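PDB 6KFN: alginate lyase from Paenibacillus sp. FPU-7, which cleaves the polysaccharide alginate by beta-elimination, probably at mannuronate residues, producing oligosaccharides with an unsaturated sugar at the new non-reducing end. Local coordinates for residues A[184-189]-A[220-225]; A[19-24]-A[41-46]; A[94-99]-A[107-112]. One frame throughout, in Å; residues are numbered along the deposited sequence. Where two conformers were deposited one is given.

How the contacts relate
From the N terminus, contact 2 comes first: it closes a 16-residue excursion through strands 25-29, 34-36 and 39-41, and joins two surface loops at the start of the right-handed beta-helix. Contact 3 follows, spanning only seven residues, and ties strand 94-99 to strand 110-114 across the interior. Contact 1 comes last, with 30 residues between its segments, and links strand 184-186 to the start of strand 223-230. The three close in series; none nests in or crosses another. Contacts 1 and 3 draw on the same ten-strand parallel face, through 184-186 and 94-99, with centres about 19 Å apart. The centres of contacts 1 and 2 lie about 29 Å apart.

Contact 1: residues A[184-189]-A[220-225]; sequences IDIKEG and NDAVIR. With NA (sodium ion), chain B.
Ile-186 meets Ala-222 and Ile-224 in a small, buried, purely apolar contact inside the right-handed parallel beta-helix, where strand 184-186 of one face looks across the core at the start of strand 223-230 on another. The two segments bury 114 Å² in all, and no hydrogen bond joins them. Both isoleucines extend into the core and meet end to end at their CD1 methyls. In Ile-186, CG1 lies beside the backbone N (chi1 -59°) and the chain runs on extended (chi2 173°), which carries its methyl inward. CD1 of Ile-186 meets CD1 of Ile-224 tip to tip at 4.1 Å and lies 4.3 Å from CB of Ala-222. Val-195 of strand 194-196 and Ile-215 of strand 215-217 also pack against Ile-224, so the contact is part of a continuous core.

Strand alternation turns the neighbouring side chain the opposite way. Asp-185 points out of the core and binds a sodium ion through OD2 at 2.5 Å, alongside Glu-147, Glu-182 and three waters. Its OD1 makes a salt bridge to Lys-218, so both carboxylate oxygens are engaged. Asp-185 OD2 takes a second partner, Lys-187 NZ, at 2.8 Å; the ammonium group approaches from above the carboxylate plane, 40° out of it, and probably offsets some of the acidic charge around the metal. Lys-187 NZ also donates, at 3.2 Å, to a water that is itself a sodium ligand.

Contact 2: residues A[19-24]-A[41-46]; sequences KNAKPG and AEASGT
Backbone torsions set out the face that 19-24 turns to 41-46: the chain leaves helical geometry at Asn-20 and is extended from Ala-21 (phi/psi -67/141°) through Lys-22 (psi 151°). Alternate residues then face opposite ways, with Ala-21 and Pro-23 directed at 41-46 and Lys-22 away from it, and the proline ring comes to lie over Ser-44 and Gly-45 of the other loop. Both loops lie at the N-terminal end of the parallel beta-helix. Residues 19-24 lead from helix 11-19 into strand 25-29. The second loop, 41-46, leads out of strand 39-41, the first of the ten-strand face.

The segments run side by side in the same direction, as the CA separations indicate: Ala-21 faces Ala-43 at 6.2 Å, and the chains close to 4.3 Å between Pro-23 and Gly-45. No hydrogen bond crosses between them; packing alone joins them. At the wider end, CB of Ala-43 sits 4.1 Å from CB of Ala-21 and touches the carbonyl O of Ala-21 as well, at 3.5 Å. Where the chains pinch together, CB of Pro-23 lies 4.2 Å from CA of Gly-45.

Two polar groups look to the next coil: Ser-44 OG bonds to Asp-80 N, and Ala-43 O accepts from Trp-82 NE1, whose side chain also packs on Ala-21. Pro-23 completes the contact by resting its CG 3.5 Å from the carbonyl O of Ser-44.

Contact 3: residues A[94-99]-A[107-112]; sequences KGIMLD and DGLEIY
Gly-95 and Ile-111 mark the closest backbone approach of the two segments, with their CA atoms 6.3 Å apart. At Gly-95 (phi/psi -77/-75°) the chain turns a corner, and from Ile-96 on it is extended and runs off along another face of the beta-helix. Residues 107-112 pass through a turn at Gly-108 before the strand that begins at Glu-110. No backbone hydrogen bond joins the segments, so they are not strand neighbours; they belong to different walls and meet through side chains in the core. The buried area is 128 Å².

Ile-96 is the hub: its CD1 meets both Leu-109 and Ile-111. A chi1 of -53° sets CG1 of Ile-96 anti to the carbonyl carbon, and the extended chain beyond it points the terminal methyl into the core. Ile-96 CD1 lies 3.5 Å from Leu-109 CD1, which is tight for two methyl groups, and 3.9 Å from Ile-111 CD1. Leu-109 CD1 and Ile-111 CD1 are 4.3 Å apart, so the three carbons form a compact triangle. Both Leu-109 and Ile-111 cross Ile-96 at about a right angle, and the touch is at its CD1 end. The other branch of Ile-111 serves the corner: CG2 of Ile-111 comes within 4.1 Å of CA of Gly-95, a close approach that the missing side chain of the glycine permits.

Adjoining strands continue this packing. Met-89 of strand 88-92 touches both Ile-96 and Leu-109, and Met-106 of strand 105-107 packs on Ile-96, while Val-119 of strand 119-122 lies against Ile-111. Backbone hydrogen bonds from Gly-95 to Leu-75 and from Ile-96 to Gly-118 and His-120 seat segment 94-99 between strands 73-77 and 119-122 of the ten-strand parallel face.

Contact 1: residues A[184-189]-A[220-225]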
ATOM      1  N   ILE A 184       1.358   1.493   6.521  1.00  4.11           N
ATOM      2  CA  ILE A 184       1.059   0.156   6.047  1.00  4.01           C
ATOM      3  C   ILE A 184       0.320  -0.579   7.170  1.00  3.75           C
ATOM      4  O   ILE A 184       0.813  -0.663   8.290  1.00  4.40           O
ATOM      5  CB  ILE A 184       2.281  -0.639   5.628  1.00  4.71           C
ATOM      6  CG1 ILE A 184       3.125   0.176   4.622  1.00  5.32           C
ATOM      7  CG2 ILE A 184       1.882  -1.991   5.039  1.00  5.80           C
ATOM      8  CD1 ILE A 184       4.477  -0.376   4.359  1.00  6.41           C
ATOM      9  N   ASP A 185      -0.866  -1.106   6.842  1.00  3.82           N
ATOM     10  CA  ASP A 185      -1.675  -1.900   7.780  1.00  3.94           C
ATOM     11  C   ASP A 185      -1.800  -3.284   7.173  1.00  3.69           C
ATOM     12  O   ASP A 185      -2.409  -3.435   6.118  1.00  4.46           O
ATOM     13  CB  ASP A 185      -3.010  -1.229   8.020  1.00  4.83           C
ATOM     14  CG  ASP A 185      -3.805  -1.818   9.162  1.00  5.99           C
ATOM     15  OD1 ASP A 185      -3.331  -2.740   9.800  1.00  8.33           O
ATOM     16  OD2 ASP A 185      -4.921  -1.269   9.420  1.00  7.63           O
ATOM     17  N   ILE A 186      -1.143  -4.269   7.806  1.00  3.65           N
ATOM     18  CA  ILE A 186      -1.083  -5.644   7.304  1.00  3.89           C
ATOM     19  C   ILE A 186      -2.096  -6.453   8.108  1.00  3.84           C
ATOM     20  O   ILE A 186      -1.879  -6.684   9.300  1.00  4.66           O
ATOM     21  CB  ILE A 186       0.333  -6.203   7.434  1.00  4.21           C
ATOM     22  CG1 ILE A 186       1.334  -5.347   6.659  1.00  4.98           C
ATOM     23  CG2 ILE A 186       0.358  -7.652   6.979  1.00  4.82           C
ATOM     24  CD1 ILE A 186       2.783  -5.720   6.854  1.00  5.71           C
ATOM     25  N   LYS A 187      -3.201  -6.852   7.492  1.00  4.02           N
ATOM     26  CA  LYS A 187      -4.281  -7.451   8.245  1.00  4.19           C
ATOM     27  C   LYS A 187      -4.057  -8.916   8.598  1.00  4.04           C
ATOM     28  O   LYS A 187      -3.376  -9.690   7.910  1.00  4.18           O
ATOM     29  CB  LYS A 187      -5.597  -7.340   7.470  1.00  4.99           C
ATOM     30  CG  LYS A 187      -6.052  -5.896   7.288  1.00  6.67           C
ATOM     31  CD  LYS A 187      -6.277  -5.229   8.653  1.00 24.50           C
ATOM     32  CE  LYS A 187      -6.803  -3.836   8.644  1.00 44.91           C
ATOM     33  NZ  LYS A 187      -6.831  -3.189   9.980  1.00 64.15           N
ATOM     34  N   GLU A 188      -4.728  -9.294   9.691  1.00  4.28           N
ATOM     35  CA  GLU A 188      -4.912 -10.692  10.026  1.00  4.35           C
ATOM     36  C   GLU A 188      -5.415 -11.449   8.807  1.00  4.24           C
ATOM     37  O   GLU A 188      -6.271 -10.977   8.059  1.00  4.55           O
ATOM     38  CB  GLU A 188      -5.880 -10.824  11.206  1.00  4.71           C
ATOM     39  CG  GLU A 188      -7.290 -10.230  11.006  1.00  5.22           C
ATOM     40  CD  GLU A 188      -7.490  -8.774  11.428  1.00  5.13           C
ATOM     41  OE1 GLU A 188      -6.544  -7.958  11.315  1.00  5.25           O
ATOM     42  OE2 GLU A 188      -8.630  -8.485  11.856  1.00  6.09           O
ATOM     43  N   GLY A 189      -4.906 -12.673   8.651  1.00  4.32           N
ATOM     44  CA  GLY A 189      -5.255 -13.545   7.540  1.00  4.69           C
ATOM     45  C   GLY A 189      -4.283 -13.525   6.384  1.00  4.65           C
ATOM     46  O   GLY A 189      -4.285 -14.452   5.582  1.00  5.09           O
ATOM     47  N   ASN A 220       0.700 -12.790   9.252  1.00  4.04           N
ATOM     48  CA  ASN A 220       1.784 -13.691   9.601  1.00  3.86           C
ATOM     49  C   ASN A 220       2.911 -13.607   8.582  1.00  3.71           C
ATOM     50  O   ASN A 220       2.715 -13.243   7.412  1.00  4.25           O
ATOM     51  CB  ASN A 220       1.321 -15.133   9.714  1.00  4.33           C
ATOM     52  CG  ASN A 220       0.508 -15.358  10.981  1.00  4.61           C
ATOM     53  OD1 ASN A 220       0.286 -14.434  11.769  1.00  5.00           O
ATOM     54  ND2 ASN A 220       0.063 -16.577  11.183  1.00  5.44           N
ATOM     55  N   ASP A 221       4.107 -13.987   9.044  1.00  4.03           N
ATOM     56  CA  ASP A 221       5.280 -14.107   8.174  1.00  4.42           C
ATOM     57  C   ASP A 221       5.641 -12.802   7.474  1.00  4.29           C
ATOM     58  O   ASP A 221       6.222 -12.821   6.388  1.00  5.29           O
ATOM     59  CB  ASP A 221       5.152 -15.272   7.182  1.00  4.56           C
ATOM     60  CG  ASP A 221       4.937 -16.618   7.850  1.00  4.79           C
ATOM     61  OD1 ASP A 221       5.218 -16.741   9.067  1.00  5.45           O
ATOM     62  OD2 ASP A 221       4.487 -17.537   7.125  1.00  6.32           O
ATOM     63  N   ALA A 222       5.315 -11.680   8.085  1.00  4.42           N
ATOM     64  CA  ALA A 222       5.673 -10.400   7.492  1.00  4.56           C
ATOM     65  C   ALA A 222       7.169 -10.188   7.640  1.00  4.53           C
ATOM     66  O   ALA A 222       7.776 -10.559   8.640  1.00  5.81           O
ATOM     67  CB  ALA A 222       4.910  -9.272   8.173  1.00  5.72           C
ATOM     68  N   VAL A 223       7.785  -9.588   6.624  1.00  4.31           N
ATOM     69  CA  VAL A 223       9.198  -9.251   6.629  1.00  4.95           C
ATOM     70  C   VAL A 223       9.305  -7.755   6.400  1.00  4.47           C
ATOM     71  O   VAL A 223       8.948  -7.272   5.333  1.00  5.24           O
ATOM     72  CB  VAL A 223       9.974 -10.040   5.569  1.00  6.17           C
ATOM     73  CG1 VAL A 223      11.428  -9.601   5.529  1.00  9.84           C
ATOM     74  CG2 VAL A 223       9.876 -11.539   5.850  1.00  7.92           C
ATOM     75  N   ILE A 224       9.813  -7.052   7.407  1.00  4.70           N
ATOM     76  CA  ILE A 224       9.924  -5.607   7.435  1.00  4.27           C
ATOM     77  C   ILE A 224      11.428  -5.327   7.482  1.00  4.27           C
ATOM     78  O   ILE A 224      12.034  -5.454   8.562  1.00  4.69           O
ATOM     79  CB  ILE A 224       9.180  -5.007   8.638  1.00  4.86           C
ATOM     80  CG1 ILE A 224       7.748  -5.570   8.758  1.00  6.63           C
ATOM     81  CG2 ILE A 224       9.295  -3.500   8.639  1.00  5.33           C
ATOM     82  CD1 ILE A 224       6.836  -5.325   7.595  1.00 13.96           C
ATOM     83  N   ARG A 225      12.027  -5.012   6.345  1.00  4.69           N
ATOM     84  CA  ARG A 225      13.473  -4.951   6.254  1.00  5.07           C
ATOM     85  C   ARG A 225      13.977  -3.695   5.549  1.00  4.65           C
ATOM     86  O   ARG A 225      13.480  -3.270   4.516  1.00  4.98           O
ATOM     87  CB  ARG A 225      14.047  -6.209   5.546  1.00  6.02           C
ATOM     88  CG  ARG A 225      13.601  -6.424   4.149  1.00  6.63           C
ATOM     89  CD  ARG A 225      14.175  -7.705   3.575  1.00  8.35           C
ATOM     90  NE  ARG A 225      13.689  -7.976   2.217  1.00  9.19           N
ATOM     91  CZ  ARG A 225      13.450  -9.163   1.719  1.00 11.59           C
ATOM     92  NH1 ARG A 225      13.655 -10.256   2.436  1.00 16.97           N
ATOM     93  NH2 ARG A 225      12.981  -9.248   0.500  1.00 14.08           N
TER
HETATM   94 NA    NA B 401      -5.792   0.911  10.196  1.00  8.11          NA
HETATM   95  O   HOH W   1      -7.959  -0.190  10.215  1.00 21.89           O
HETATM   96  O   HOH W   2      -6.718   2.875  11.213  1.00 10.65           O
HETATM   97  O   HOH W   3      -5.328   0.322  12.446  1.00 15.32           O

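Contact 2: residues A[19-24]-A[41-46]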
ATOM      1  N   LYS A  19     -12.006  -1.965 -21.463  1.00  9.23           N
ATOM      2  CA  LYS A  19     -13.090  -2.911 -21.737  1.00 10.86           C
ATOM      3  C   LYS A  19     -12.625  -3.984 -22.720  1.00 10.32           C
ATOM      4  O   LYS A  19     -12.989  -5.149 -22.594  1.00 14.31           O
ATOM      5  CB  LYS A  19     -14.322  -2.168 -22.263  1.00 12.93           C
ATOM      6  CG  LYS A  19     -15.511  -3.057 -22.576  1.00 26.19           C
ATOM      7  CD  LYS A  19     -16.721  -2.217 -23.018  1.00 41.19           C
ATOM      8  CE  LYS A  19     -17.805  -3.041 -23.711  1.00 41.43           C
ATOM      9  NZ  LYS A  19     -19.073  -2.268 -23.783  1.00 54.19           N
ATOM     10  N   ASN A  20     -11.811  -3.597 -23.687  1.00  9.04           N
ATOM     11  CA  ASN A  20     -11.321  -4.465 -24.755  1.00  8.85           C
ATOM     12  C   ASN A  20      -9.910  -4.955 -24.504  1.00  8.95           C
ATOM     13  O   ASN A  20      -9.234  -5.404 -25.434  1.00  9.94           O
ATOM     14  CB  ASN A  20     -11.414  -3.705 -26.097  1.00  9.23           C
ATOM     15  CG  ASN A  20     -10.981  -4.499 -27.311  1.00 12.13           C
ATOM     16  OD1 ASN A  20     -10.105  -4.052 -28.075  1.00 13.01           O
ATOM     17  ND2 ASN A  20     -11.670  -5.602 -27.583  1.00 18.49           N
ATOM     18  N   ALA A  21      -9.432  -4.914 -23.259  1.00  8.81           N
ATOM     19  CA  ALA A  21      -8.051  -5.254 -22.984  1.00  9.13           C
ATOM     20  C   ALA A  21      -7.795  -6.728 -23.247  1.00  9.46           C
ATOM     21  O   ALA A  21      -8.607  -7.592 -22.892  1.00 10.39           O
ATOM     22  CB  ALA A  21      -7.700  -4.923 -21.540  1.00 10.37           C
ATOM     23  N   LYS A  22      -6.627  -6.996 -23.816  1.00  9.48           N
ATOM     24  CA  LYS A  22      -6.148  -8.328 -24.162  0.67 10.36           C
ATOM     25  C   LYS A  22      -4.721  -8.504 -23.671  1.00  9.38           C
ATOM     26  O   LYS A  22      -3.962  -7.529 -23.596  1.00  8.60           O
ATOM     27  CB  LYS A  22      -6.167  -8.515 -25.690  0.67 13.50           C
ATOM     28  CG  LYS A  22      -7.556  -8.369 -26.286  0.67 11.44           C
ATOM     29  CD  LYS A  22      -7.534  -8.548 -27.796  0.67 15.54           C
ATOM     30  CE  LYS A  22      -8.906  -8.347 -28.393  0.67 21.54           C
ATOM     31  NZ  LYS A  22      -8.898  -8.181 -29.870  0.67 33.37           N
ATOM     32  N   PRO A  23      -4.314  -9.750 -23.355  1.00 10.26           N
ATOM     33  CA  PRO A  23      -2.906 -10.013 -23.059  1.00 10.06           C
ATOM     34  C   PRO A  23      -1.992  -9.363 -24.085  1.00  9.82           C
ATOM     35  O   PRO A  23      -2.210  -9.480 -25.299  1.00 10.92           O
ATOM     36  CB  PRO A  23      -2.819 -11.556 -23.068  1.00 11.03           C
ATOM     37  CG  PRO A  23      -4.236 -11.989 -22.701  1.00 11.69           C
ATOM     38  CD  PRO A  23      -5.102 -10.986 -23.447  1.00 11.70           C
ATOM     39  N   GLY A  24      -0.941  -8.684 -23.613  1.00  9.31           N
ATOM     40  CA  GLY A  24       0.032  -8.040 -24.472  1.00  9.58           C
ATOM     41  C   GLY A  24      -0.320  -6.625 -24.889  1.00  9.55           C
ATOM     42  O   GLY A  24       0.477  -5.967 -25.555  1.00 11.05           O
ATOM     43  N   ALA A  41      -9.862  -2.427 -14.529  1.00  6.12           N
ATOM     44  CA  ALA A  41      -8.919  -3.328 -15.182  1.00  6.57           C
ATOM     45  C   ALA A  41      -9.341  -4.767 -14.831  1.00  5.86           C
ATOM     46  O   ALA A  41      -8.995  -5.271 -13.771  1.00  6.74           O
ATOM     47  CB  ALA A  41      -7.500  -3.010 -14.728  1.00  6.39           C
ATOM     48  N   GLU A  42     -10.155  -5.366 -15.712  1.00  6.78           N
ATOM     49  CA  GLU A  42     -10.859  -6.622 -15.430  1.00  6.89           C
ATOM     50  C   GLU A  42     -10.234  -7.846 -16.100  1.00  6.77           C
ATOM     51  O   GLU A  42     -10.304  -8.944 -15.553  1.00  8.49           O
ATOM     52  CB  GLU A  42     -12.334  -6.541 -15.853  1.00  8.17           C
ATOM     53  CG  GLU A  42     -13.145  -5.524 -15.106  1.00 10.76           C
ATOM     54  CD  GLU A  42     -14.614  -5.415 -15.489  1.00 12.18           C
ATOM     55  OE1 GLU A  42     -15.020  -5.909 -16.558  1.00 15.26           O
ATOM     56  OE2 GLU A  42     -15.367  -4.816 -14.722  1.00 15.01           O
ATOM     57  N   ALA A  43      -9.697  -7.706 -17.288  1.00  6.67           N
ATOM     58  CA  ALA A  43      -9.117  -8.799 -18.044  1.00  6.87           C
ATOM     59  C   ALA A  43      -7.846  -9.282 -17.343  1.00  6.78           C
ATOM     60  O   ALA A  43      -7.332  -8.627 -16.449  1.00  8.61           O
ATOM     61  CB  ALA A  43      -8.796  -8.318 -19.466  1.00  8.40           C
ATOM     62  N   SER A  44      -7.344 -10.432 -17.757  1.00  7.52           N
ATOM     63  CA  SER A  44      -6.093 -10.955 -17.254  1.00  7.27           C
ATOM     64  C   SER A  44      -5.071 -11.117 -18.359  1.00  7.63           C
ATOM     65  O   SER A  44      -5.366 -11.638 -19.447  1.00  9.51           O
ATOM     66  CB  SER A  44      -6.270 -12.316 -16.573  1.00  8.17           C
ATOM     67  OG  SER A  44      -6.986 -12.171 -15.362  1.00  8.71           O
ATOM     68  N   GLY A  45      -3.857 -10.704 -18.069  1.00  7.00           N
ATOM     69  CA  GLY A  45      -2.698 -11.058 -18.852  1.00  7.47           C
ATOM     70  C   GLY A  45      -2.091 -12.379 -18.354  1.00  6.69           C
ATOM     71  O   GLY A  45      -2.698 -13.117 -17.583  1.00  7.79           O
ATOM     72  N   THR A  46      -0.874 -12.622 -18.792  1.00  6.30           N
ATOM     73  CA  THR A  46      -0.017 -13.709 -18.322  1.00  6.39           C
ATOM     74  C   THR A  46       1.358 -13.134 -18.051  1.00  6.34           C
ATOM     75  O   THR A  46       1.666 -12.008 -18.434  1.00  6.41           O
ATOM     76  CB  THR A  46       0.081 -14.851 -19.352  1.00  6.62           C
ATOM     77  OG1 THR A  46       0.862 -14.343 -20.418  1.00  7.09           O
ATOM     78  CG2 THR A  46      -1.278 -15.346 -19.807  1.00  7.77           C
TER

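Contact 3: residues A[94-99]-A[107-112]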
ATOM      1  N   LYS A  94     -10.693   5.664  -2.818  1.00  7.12           N
ATOM      2  CA  LYS A  94      -9.535   4.786  -2.763  1.00  7.37           C
ATOM      3  C   LYS A  94      -8.680   5.075  -3.977  1.00  6.42           C
ATOM      4  O   LYS A  94      -9.197   5.432  -5.039  1.00  8.40           O
ATOM      5  CB  LYS A  94      -9.952   3.307  -2.864  1.00 14.79           C
ATOM      6  CG  LYS A  94     -11.271   2.897  -2.182  1.00 31.11           C
ATOM      7  CD  LYS A  94     -11.143   2.956  -0.720  1.00 37.19           C
ATOM      8  CE  LYS A  94     -12.358   2.298  -0.005  1.00 26.07           C
ATOM      9  NZ  LYS A  94     -12.285   2.464   1.493  1.00 50.50           N
ATOM     10  N   GLY A  95      -7.360   4.901  -3.863  1.00  6.61           N
ATOM     11  CA  GLY A  95      -6.496   5.100  -5.002  1.00  6.15           C
ATOM     12  C   GLY A  95      -6.564   3.908  -5.961  1.00  5.80           C
ATOM     13  O   GLY A  95      -7.189   3.974  -7.012  1.00  7.30           O
ATOM     14  N   ILE A  96      -5.922   2.813  -5.550  1.00  4.95           N
ATOM     15  CA  ILE A  96      -5.963   1.564  -6.300  1.00  5.18           C
ATOM     16  C   ILE A  96      -6.526   0.493  -5.381  1.00  4.92           C
ATOM     17  O   ILE A  96      -5.989   0.246  -4.303  1.00  5.69           O
ATOM     18  CB  ILE A  96      -4.592   1.149  -6.844  1.00  6.11           C
ATOM     19  CG1 ILE A  96      -3.957   2.254  -7.633  1.00  7.94           C
ATOM     20  CG2 ILE A  96      -4.753  -0.122  -7.681  1.00  8.50           C
ATOM     21  CD1 ILE A  96      -2.556   1.923  -8.164  1.00 17.00           C
ATOM     22  N   MET A  97      -7.603  -0.141  -5.813  1.00  5.54           N
ATOM     23  CA  MET A  97      -8.184  -1.289  -5.136  1.00  6.59           C
ATOM     24  C   MET A  97      -7.940  -2.503  -6.009  1.00  5.28           C
ATOM     25  O   MET A  97      -8.258  -2.478  -7.199  1.00  5.74           O
ATOM     26  CB  MET A  97      -9.693  -1.088  -4.932  1.00  8.08           C
ATOM     27  CG  MET A  97     -10.414  -2.267  -4.268  1.00 10.32           C
ATOM     28  SD  MET A  97      -9.970  -2.582  -2.550  1.00 10.28           S
ATOM     29  CE  MET A  97     -10.678  -1.162  -1.792  1.00 12.01           C
ATOM     30  N   LEU A  98      -7.379  -3.569  -5.419  1.00  5.63           N
ATOM     31  CA  LEU A  98      -7.210  -4.863  -6.083  0.54  3.61           C
ATOM     32  C   LEU A  98      -8.115  -5.866  -5.399  1.00  4.89           C
ATOM     33  O   LEU A  98      -8.040  -6.030  -4.193  1.00  5.38           O
ATOM     34  CB  LEU A  98      -5.755  -5.320  -5.993  0.54  3.84           C
ATOM     35  CG  LEU A  98      -4.829  -4.194  -6.561  0.54  6.67           C
ATOM     36  CD1 LEU A  98      -4.244  -3.251  -5.536  0.54  6.96           C
ATOM     37  CD2 LEU A  98      -3.703  -4.968  -7.267  0.54 22.74           C
ATOM     38  N   ASP A  99      -8.994  -6.505  -6.174  1.00  5.35           N
ATOM     39  CA  ASP A  99      -9.835  -7.604  -5.703  1.00  5.21           C
ATOM     40  C   ASP A  99      -9.480  -8.841  -6.521  1.00  5.19           C
ATOM     41  O   ASP A  99      -9.581  -8.823  -7.751  1.00  5.63           O
ATOM     42  CB  ASP A  99     -11.324  -7.346  -5.810  1.00  6.17           C
ATOM     43  CG  ASP A  99     -11.953  -6.686  -4.614  1.00  6.36           C
ATOM     44  OD1 ASP A  99     -11.440  -6.851  -3.492  1.00  7.27           O
ATOM     45  OD2 ASP A  99     -13.073  -6.119  -4.783  1.00  8.08           O
ATOM     46  N   ASP A 107       4.462   0.385 -10.460  1.00  5.02           N
ATOM     47  CA  ASP A 107       5.823   0.910 -10.453  1.00  5.52           C
ATOM     48  C   ASP A 107       5.783   2.377 -10.870  1.00  5.28           C
ATOM     49  O   ASP A 107       5.171   2.711 -11.878  1.00  6.46           O
ATOM     50  CB  ASP A 107       6.661   0.060 -11.425  1.00  6.70           C
ATOM     51  CG  ASP A 107       8.156   0.251 -11.338  1.00  8.50           C
ATOM     52  OD1 ASP A 107       8.635   1.202 -10.728  1.00  9.64           O
ATOM     53  OD2 ASP A 107       8.860  -0.685 -11.831  1.00 12.18           O
ATOM     54  N   GLY A 108       6.433   3.253 -10.102  1.00  5.58           N
ATOM     55  CA  GLY A 108       6.547   4.639 -10.512  1.00  6.08           C
ATOM     56  C   GLY A 108       5.263   5.410 -10.342  1.00  5.83           C
ATOM     57  O   GLY A 108       5.026   6.368 -11.091  1.00  7.42           O
ATOM     58  N   LEU A 109       4.425   5.041  -9.376  1.00  5.56           N
ATOM     59  CA  LEU A 109       3.150   5.682  -9.171  1.00  5.54           C
ATOM     60  C   LEU A 109       3.243   6.802  -8.143  1.00  5.57           C
ATOM     61  O   LEU A 109       4.057   6.773  -7.220  1.00  6.59           O
ATOM     62  CB  LEU A 109       2.104   4.664  -8.721  1.00  5.66           C
ATOM     63  CG  LEU A 109       1.981   3.414  -9.597  1.00  5.99           C
ATOM     64  CD1 LEU A 109       0.773   2.616  -9.171  1.00  6.73           C
ATOM     65  CD2 LEU A 109       1.883   3.770 -11.077  1.00  6.31           C
ATOM     66  N   GLU A 110       2.352   7.767  -8.295  1.00  5.24           N
ATOM     67  CA  GLU A 110       2.175   8.846  -7.330  1.00  5.53           C
ATOM     68  C   GLU A 110       0.689   8.891  -6.997  1.00  5.48           C
ATOM     69  O   GLU A 110      -0.112   9.213  -7.876  1.00  6.60           O
ATOM     70  CB  GLU A 110       2.690  10.162  -7.919  1.00  7.07           C
ATOM     71  CG  GLU A 110       2.642  11.321  -6.964  1.00  9.41           C
ATOM     72  CD  GLU A 110       3.078  12.660  -7.549  1.00 10.16           C
ATOM     73  OE1 GLU A 110       3.656  12.690  -8.634  1.00 13.56           O
ATOM     74  OE2 GLU A 110       2.798  13.680  -6.891  1.00 12.09           O
ATOM     75  N   ILE A 111       0.339   8.535  -5.750  1.00  5.20           N
ATOM     76  CA  ILE A 111      -1.045   8.312  -5.352  1.00  5.35           C
ATOM     77  C   ILE A 111      -1.329   9.275  -4.201  1.00  5.09           C
ATOM     78  O   ILE A 111      -0.629   9.224  -3.182  1.00  6.13           O
ATOM     79  CB  ILE A 111      -1.270   6.858  -4.922  1.00  5.71           C
ATOM     80  CG1 ILE A 111      -0.883   5.914  -6.064  1.00  6.69           C
ATOM     81  CG2 ILE A 111      -2.695   6.654  -4.442  1.00  6.63           C
ATOM     82  CD1 ILE A 111      -0.888   4.464  -5.687  1.00  8.89           C
ATOM     83  N   TYR A 112      -2.314  10.158  -4.372  1.00  5.30           N
ATOM     84  CA  TYR A 112      -2.460  11.249  -3.416  1.00  5.80           C
ATOM     85  C   TYR A 112      -3.848  11.845  -3.486  1.00  5.31           C
ATOM     86  O   TYR A 112      -4.559  11.753  -4.492  1.00  5.85           O
ATOM     87  CB  TYR A 112      -1.405  12.364  -3.705  1.00  7.06           C
ATOM     88  CG  TYR A 112      -1.528  12.938  -5.108  1.00  7.69           C
ATOM     89  CD1 TYR A 112      -0.946  12.277  -6.188  1.00  8.94           C
ATOM     90  CD2 TYR A 112      -2.274  14.070  -5.390  1.00 14.45           C
ATOM     91  CE1 TYR A 112      -1.077  12.700  -7.472  1.00 15.37           C
ATOM     92  CE2 TYR A 112      -2.421  14.522  -6.745  1.00 19.08           C
ATOM     93  CZ  TYR A 112      -1.809  13.795  -7.763  1.00 17.84           C
ATOM     94  OH  TYR A 112      -1.882  14.133  -9.116  1.00 22.72           O
TER